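Local coordinates for putative permease protein, ABC transporter (Porphyromonas gingivalis, PDB 3IS6), which probably forms the MacB-like periplasmic part of a larger ABC-transporter permease thought to help move substrates across the cell membrane, at residues Ala83-Leu88 against Arg100-Arg105; Val124-Leu129 against Ile140-Val145. One frame throughout, in Å; residues are numbered along the deposited sequence. Where two conformers were deposited one is given.

Interaction 1: residues Ala83-Leu88 against Arg100-Arg105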
loop_
_atom_site.group_PDB
_atom_site.type_symbol
_atom_site.label_atom_id
_atom_site.label_comp_id
_atom_site.label_asym_id
_atom_site.label_seq_id
_atom_site.Cartn_x
_atom_site.Cartn_y
_atom_site.Cartn_z
ATOM N N ALA A 83 -0.591 11.418 -5.973
ATOM C CA ALA A 83 -1.528 12.508 -6.114
ATOM C C ALA A 83 -2.806 12.187 -6.889
ATOM O O ALA A 83 -2.896 11.201 -7.537
ATOM C CB ALA A 83 -0.872 13.656 -6.708
ATOM N N GLU A 84 -3.786 13.050 -6.744
ATOM C CA GLU A 84 -5.050 12.956 -7.426
ATOM C C GLU A 84 -5.012 13.804 -8.694
ATOM O O GLU A 84 -4.197 14.658 -8.822
ATOM C CB GLU A 84 -6.192 13.395 -6.524
ATOM C CG GLU A 84 -6.286 12.687 -5.203
ATOM C CD GLU A 84 -7.469 13.105 -4.374
ATOM O OE1 GLU A 84 -7.755 14.290 -4.267
ATOM O OE2 GLU A 84 -8.128 12.242 -3.828
ATOM N N PRO A 85 -5.941 13.588 -9.611
ATOM C CA PRO A 85 -5.988 14.405 -10.803
ATOM C C PRO A 85 -6.181 15.868 -10.438
ATOM O O PRO A 85 -5.693 16.706 -11.101
ATOM C CB PRO A 85 -7.173 13.833 -11.534
ATOM C CG PRO A 85 -7.069 12.422 -11.245
ATOM C CD PRO A 85 -6.631 12.321 -9.842
ATOM N N ALA A 86 -6.816 16.135 -9.323
ATOM C CA ALA A 86 -7.050 17.486 -8.888
ATOM C C ALA A 86 -5.772 18.226 -8.515
ATOM O O ALA A 86 -5.760 19.411 -8.461
ATOM C CB ALA A 86 -8.000 17.503 -7.800
ATOM N N PHE A 87 -4.699 17.509 -8.301
ATOM C CA PHE A 87 -3.432 18.110 -7.969
ATOM C C PHE A 87 -3.054 19.037 -9.092
ATOM O O PHE A 87 -2.543 20.071 -8.891
ATOM C CB PHE A 87 -2.401 17.005 -7.852
ATOM C CG PHE A 87 -1.000 17.462 -7.572
ATOM C CD1 PHE A 87 -0.551 17.598 -6.294
ATOM C CD2 PHE A 87 -0.121 17.673 -8.567
ATOM C CE1 PHE A 87 0.718 17.969 -6.045
ATOM C CE2 PHE A 87 1.142 18.034 -8.300
ATOM C CZ PHE A 87 1.552 18.183 -7.046
ATOM N N LEU A 88 -3.324 18.626 -10.300
ATOM C CA LEU A 88 -2.996 19.420 -11.440
ATOM C C LEU A 88 -3.748 20.734 -11.451
ATOM O O LEU A 88 -3.214 21.713 -11.831
ATOM C CB LEU A 88 -3.291 18.642 -12.713
ATOM C CG LEU A 88 -2.301 17.652 -13.304
ATOM C CD1 LEU A 88 -1.510 16.935 -12.368
ATOM C CD2 LEU A 88 -2.949 16.717 -14.257
ATOM N N ARG A 100 -3.936 15.601 -20.802
ATOM C CA ARG A 100 -4.270 16.085 -19.486
ATOM C C ARG A 100 -5.423 15.384 -18.826
ATOM O O ARG A 100 -5.345 15.051 -17.689
ATOM C CB ARG A 100 -4.526 17.569 -19.483
ATOM C CG ARG A 100 -4.877 18.102 -18.118
ATOM C CD ARG A 100 -5.190 19.574 -18.137
ATOM N NE ARG A 100 -5.339 20.198 -16.835
ATOM C CZ ARG A 100 -4.334 20.669 -16.128
ATOM N NH1 ARG A 100 -3.133 20.550 -16.592
ATOM N NH2 ARG A 100 -4.542 21.243 -14.964
ATOM N N ASP A 101 -6.463 15.087 -19.568
ATOM C CA ASP A 101 -7.609 14.374 -19.033
ATOM C C ASP A 101 -7.331 12.955 -18.500
ATOM O O ASP A 101 -8.010 12.538 -17.639
ATOM C CB ASP A 101 -8.779 14.399 -20.000
ATOM N N SER A 102 -6.361 12.240 -19.050
ATOM C CA SER A 102 -6.021 11.119 -18.775
ATOM C C SER A 102 -5.237 11.098 -17.412
ATOM O O SER A 102 -4.946 10.022 -17.018
ATOM C CB SER A 102 -5.310 10.514 -19.988
ATOM O OG SER A 102 -4.718 9.261 -19.669
ATOM N N ALA A 103 -4.564 12.174 -17.075
ATOM C CA ALA A 103 -3.512 12.148 -16.114
ATOM C C ALA A 103 -3.959 11.658 -14.767
ATOM O O ALA A 103 -4.956 12.045 -14.256
ATOM C CB ALA A 103 -2.936 13.494 -15.998
ATOM N N LEU A 104 -3.185 10.750 -14.232
ATOM C CA LEU A 104 -3.312 10.278 -12.880
ATOM C C LEU A 104 -4.584 9.516 -12.642
ATOM O O LEU A 104 -5.011 9.419 -11.539
ATOM C CB LEU A 104 -3.184 11.422 -11.879
ATOM C CG LEU A 104 -1.821 12.081 -11.743
ATOM C CD1 LEU A 104 -1.886 13.290 -10.893
ATOM C CD2 LEU A 104 -0.804 11.154 -11.265
ATOM N N ARG A 105 -5.190 8.999 -13.694
ATOM C CA ARG A 105 -6.337 8.127 -13.541
ATOM C C ARG A 105 -6.078 6.625 -13.635
ATOM O O ARG A 105 -6.790 5.869 -13.066
ATOM C CB ARG A 105 -7.459 8.550 -14.462
ATOM C CG ARG A 105 -7.790 9.970 -14.314
ATOM C CD ARG A 105 -9.017 10.359 -14.999
ATOM N NE ARG A 105 -9.820 11.158 -14.097
ATOM C CZ ARG A 105 -9.837 12.475 -14.082
ATOM N NH1 ARG A 105 -10.579 13.116 -13.221
ATOM N NH2 ARG A 105 -9.116 13.144 -14.932
#

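Interaction 2: residues Val124-Leu129 against Ile140-Val145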
loop_
_atom_site.group_PDB
_atom_site.type_symbol
_atom_site.label_atom_id
_atom_site.label_comp_id
_atom_site.label_asym_id
_atom_site.label_seq_id
_atom_site.Cartn_x
_atom_site.Cartn_y
_atom_site.Cartn_z
ATOM N N VAL A 124 10.337 10.652 -23.790
ATOM C CA VAL A 124 10.035 9.585 -22.889
ATOM C C VAL A 124 8.606 9.132 -22.939
ATOM O O VAL A 124 8.276 8.129 -22.389
ATOM C CB VAL A 124 10.422 9.957 -21.455
ATOM C CG1 VAL A 124 11.819 10.361 -21.401
ATOM C CG2 VAL A 124 9.621 11.059 -20.983
ATOM N N LEU A 125 7.761 9.855 -23.638
ATOM C CA LEU A 125 6.365 9.523 -23.603
ATOM C C LEU A 125 6.150 8.125 -24.102
ATOM O O LEU A 125 6.630 7.762 -25.104
ATOM C CB LEU A 125 5.598 10.511 -24.450
ATOM C CG LEU A 125 4.109 10.532 -24.276
ATOM C CD1 LEU A 125 3.767 11.107 -22.989
ATOM C CD2 LEU A 125 3.474 11.344 -25.360
ATOM N N GLY A 126 5.428 7.341 -23.348
ATOM C CA GLY A 126 5.148 5.979 -23.692
ATOM C C GLY A 126 6.193 4.977 -23.276
ATOM O O GLY A 126 5.966 3.825 -23.338
ATOM N N LYS A 127 7.325 5.434 -22.800
ATOM C CA LYS A 127 8.348 4.534 -22.309
ATOM C C LYS A 127 7.982 3.885 -20.965
ATOM O O LYS A 127 7.108 4.316 -20.269
ATOM C CB LYS A 127 9.683 5.234 -22.261
ATOM C CG LYS A 127 10.303 5.435 -23.594
ATOM C CD LYS A 127 11.575 6.209 -23.515
ATOM C CE LYS A 127 12.532 5.850 -24.614
ATOM N NZ LYS A 127 13.724 6.643 -24.629
ATOM N N ARG A 128 8.673 2.831 -20.629
ATOM C CA ARG A 128 8.330 2.036 -19.479
ATOM C C ARG A 128 9.397 2.050 -18.368
ATOM O O ARG A 128 10.554 1.927 -18.640
ATOM C CB ARG A 128 8.015 0.614 -19.900
ATOM C CG ARG A 128 6.795 0.478 -20.778
ATOM C CD ARG A 128 6.796 -0.821 -21.559
ATOM N NE ARG A 128 7.969 -0.939 -22.412
ATOM C CZ ARG A 128 8.059 -1.702 -23.494
ATOM N NH1 ARG A 128 7.044 -2.440 -23.886
ATOM N NH2 ARG A 128 9.175 -1.732 -24.177
ATOM N N LEU A 129 8.933 2.203 -17.144
ATOM C CA LEU A 129 9.733 2.314 -15.942
ATOM C C LEU A 129 9.408 1.193 -14.964
ATOM O O LEU A 129 8.292 0.823 -14.831
ATOM C CB LEU A 129 9.410 3.617 -15.218
ATOM C CG LEU A 129 9.978 4.943 -15.641
ATOM C CD1 LEU A 129 9.405 6.050 -14.906
ATOM C CD2 LEU A 129 11.403 4.932 -15.429
ATOM N N ILE A 140 5.556 0.477 -15.336
ATOM C CA ILE A 140 4.764 1.665 -15.358
ATOM C C ILE A 140 5.052 2.407 -16.649
ATOM O O ILE A 140 6.174 2.556 -17.013
ATOM C CB ILE A 140 5.119 2.561 -14.199
ATOM C CG1 ILE A 140 4.998 1.810 -12.890
ATOM C CG2 ILE A 140 4.234 3.706 -14.159
ATOM C CD1 ILE A 140 5.835 2.387 -11.793
ATOM N N THR A 141 4.009 2.868 -17.309
ATOM C CA THR A 141 4.108 3.596 -18.544
ATOM C C THR A 141 4.093 5.081 -18.321
ATOM O O THR A 141 3.297 5.565 -17.589
ATOM C CB THR A 141 2.910 3.297 -19.411
ATOM O OG1 THR A 141 2.906 1.927 -19.754
ATOM C CG2 THR A 141 2.960 4.075 -20.626
ATOM N N ILE A 142 4.935 5.818 -18.998
ATOM C CA ILE A 142 4.931 7.254 -18.839
ATOM C C ILE A 142 3.841 7.898 -19.694
ATOM O O ILE A 142 3.919 7.934 -20.876
ATOM C CB ILE A 142 6.285 7.834 -19.203
ATOM C CG1 ILE A 142 7.352 7.288 -18.279
ATOM C CG2 ILE A 142 6.263 9.298 -19.156
ATOM C CD1 ILE A 142 8.653 7.698 -18.625
ATOM N N GLY A 143 2.804 8.376 -19.044
ATOM C CA GLY A 143 1.694 8.977 -19.731
ATOM C C GLY A 143 1.707 10.469 -19.960
ATOM O O GLY A 143 0.871 10.992 -20.643
ATOM N N GLY A 144 2.623 11.160 -19.322
ATOM C CA GLY A 144 2.733 12.586 -19.470
ATOM C C GLY A 144 4.020 13.142 -18.947
ATOM O O GLY A 144 4.677 12.508 -18.187
ATOM N N VAL A 145 4.340 14.350 -19.346
ATOM C CA VAL A 145 5.440 15.097 -18.804
ATOM C C VAL A 145 4.961 16.444 -18.331
ATOM O O VAL A 145 4.361 17.158 -19.065
ATOM C CB VAL A 145 6.511 15.297 -19.823
ATOM C CG1 VAL A 145 7.629 16.033 -19.251
ATOM C CG2 VAL A 145 6.956 14.014 -20.369
#

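Interaction 1: residues Ala83-Leu88 against Arg100-Arg105
The pyrrolidine ring of Pro85 overlaps one face of the Arg105 guanidinium, with Pro85 CB lying 3.9 Å from Arg105 CZ but displaced toward the rim of the flat group. A bend at chi3 (133°) directs the guanidinium toward the preceding residues, where its NH2 gives a 3.0 Å hydrogen bond to Asp101 O. The planar group is thus tethered at one end by its own loop and lies against the proline along its face. The same ring also rests on the backbone of the turn, its CG 3.7 Å from Leu104 O.

Next to the proline, Leu104 is the apolar centre of the contact. CG beside the backbone N (chi1 -68°), with an extended second torsion, brings its CD1 within 3.4 Å of Glu84 O. That methyl also meets Leu88 CD1 at 4.0 Å, the two leucines crossing at a slant. The other methyl of Leu88 goes to the turn as well, CD2 approaching Ala103 CB at 3.7 Å. Leu111 of strand 109-113 packs on both Ala103 and Leu104, and Leu160 of strand 159-162 on Leu104.

Arg100 reaches the helix with an extended chain and lays its guanidinium over Leu88 CB. Its NH2 makes only a weak, bent bond to Leu88 O, 3.4 Å long at 134°; the NH1 bond to Val93 O is its strongest polar tie, and NH2 also forms a salt bridge with Asp89 OD1, so that the group is held beside the short helix.

What results is a type II beta turn, Ser102 to Arg105, packed against Pro85 and Leu88, on helix 86-90 and the residues leading into it from strand 74-83: a turn packed on a short helix, folding the link to strand 109-113 back onto the sheet of the MacB-like periplasmic core domain.

Interaction 2: residues Val124-Leu129 against Ile140-Val145
With CG1 set anti to the carbonyl carbon (chi1 -62°) and an extended second torsion (chi2 175°), Ile142 sends CD1 against Val124, 4.0 Å from its CB, while the same methyl lies 4.1 Å from Leu129 CD1. The setting is an antiparallel beta hairpin of strands 128-131 and 140-146, flanked by a G1 beta bulge and part of the sheet of the MacB-like periplasmic core domain.

Leu129 and Ile140 form a hydrogen-bonded pair, joined both ways by nearly straight bonds, each 2.8 Å from N to O. Arg128 and Thr141 make up the neighbouring non-hydrogen-bonded pair. Before them the bulge sets Gly126 and Lys127 opposite Ile142: Ile142 N bonds to Lys127 O, while Ile142 O takes its bond from Gly126 N at 3.0 Å. Lys127 N instead closes the type II turn from Val124 to Lys127, in which Gly126 takes a positive phi.

Leu129 and Ile140 share the face directed at Met68 of strand 54-70, and Ile140 also packs on Leu240 of the second subunit. On the other face, Arg128 leads its guanidinium away from Thr141 to a salt bridge with Glu71. Past the bridges, Leu125 swings its end back over the Gly143-Gly144 peptide, its CD1 3.7 Å from Gly143 C, and Val124 and Val145 cross at about a right angle, CG2 meeting CG2 at 4.0 Å.

Overall arrangement
Interactions 1 and 2 follow one another along the chain, the first closing before the second opens, and their centres lie 15 Å apart on the same side of the chain's centre. They do not touch, the nearest atoms being about 6 Å apart. What connects them is strand 109-113: Leu111 packs on the turn of interaction 1, whereas Cys110 and Ile112, its neighbours along the strand, meet the hairpin of interaction 2. Interaction 2 is the more peripheral, its centre 21 Å from that of the chain against 12 Å, and it alone has a residue packed on the second subunit. Strand 109-113 thus meets interaction 1 through side-chain packing and interaction 2 through backbone pairing as well.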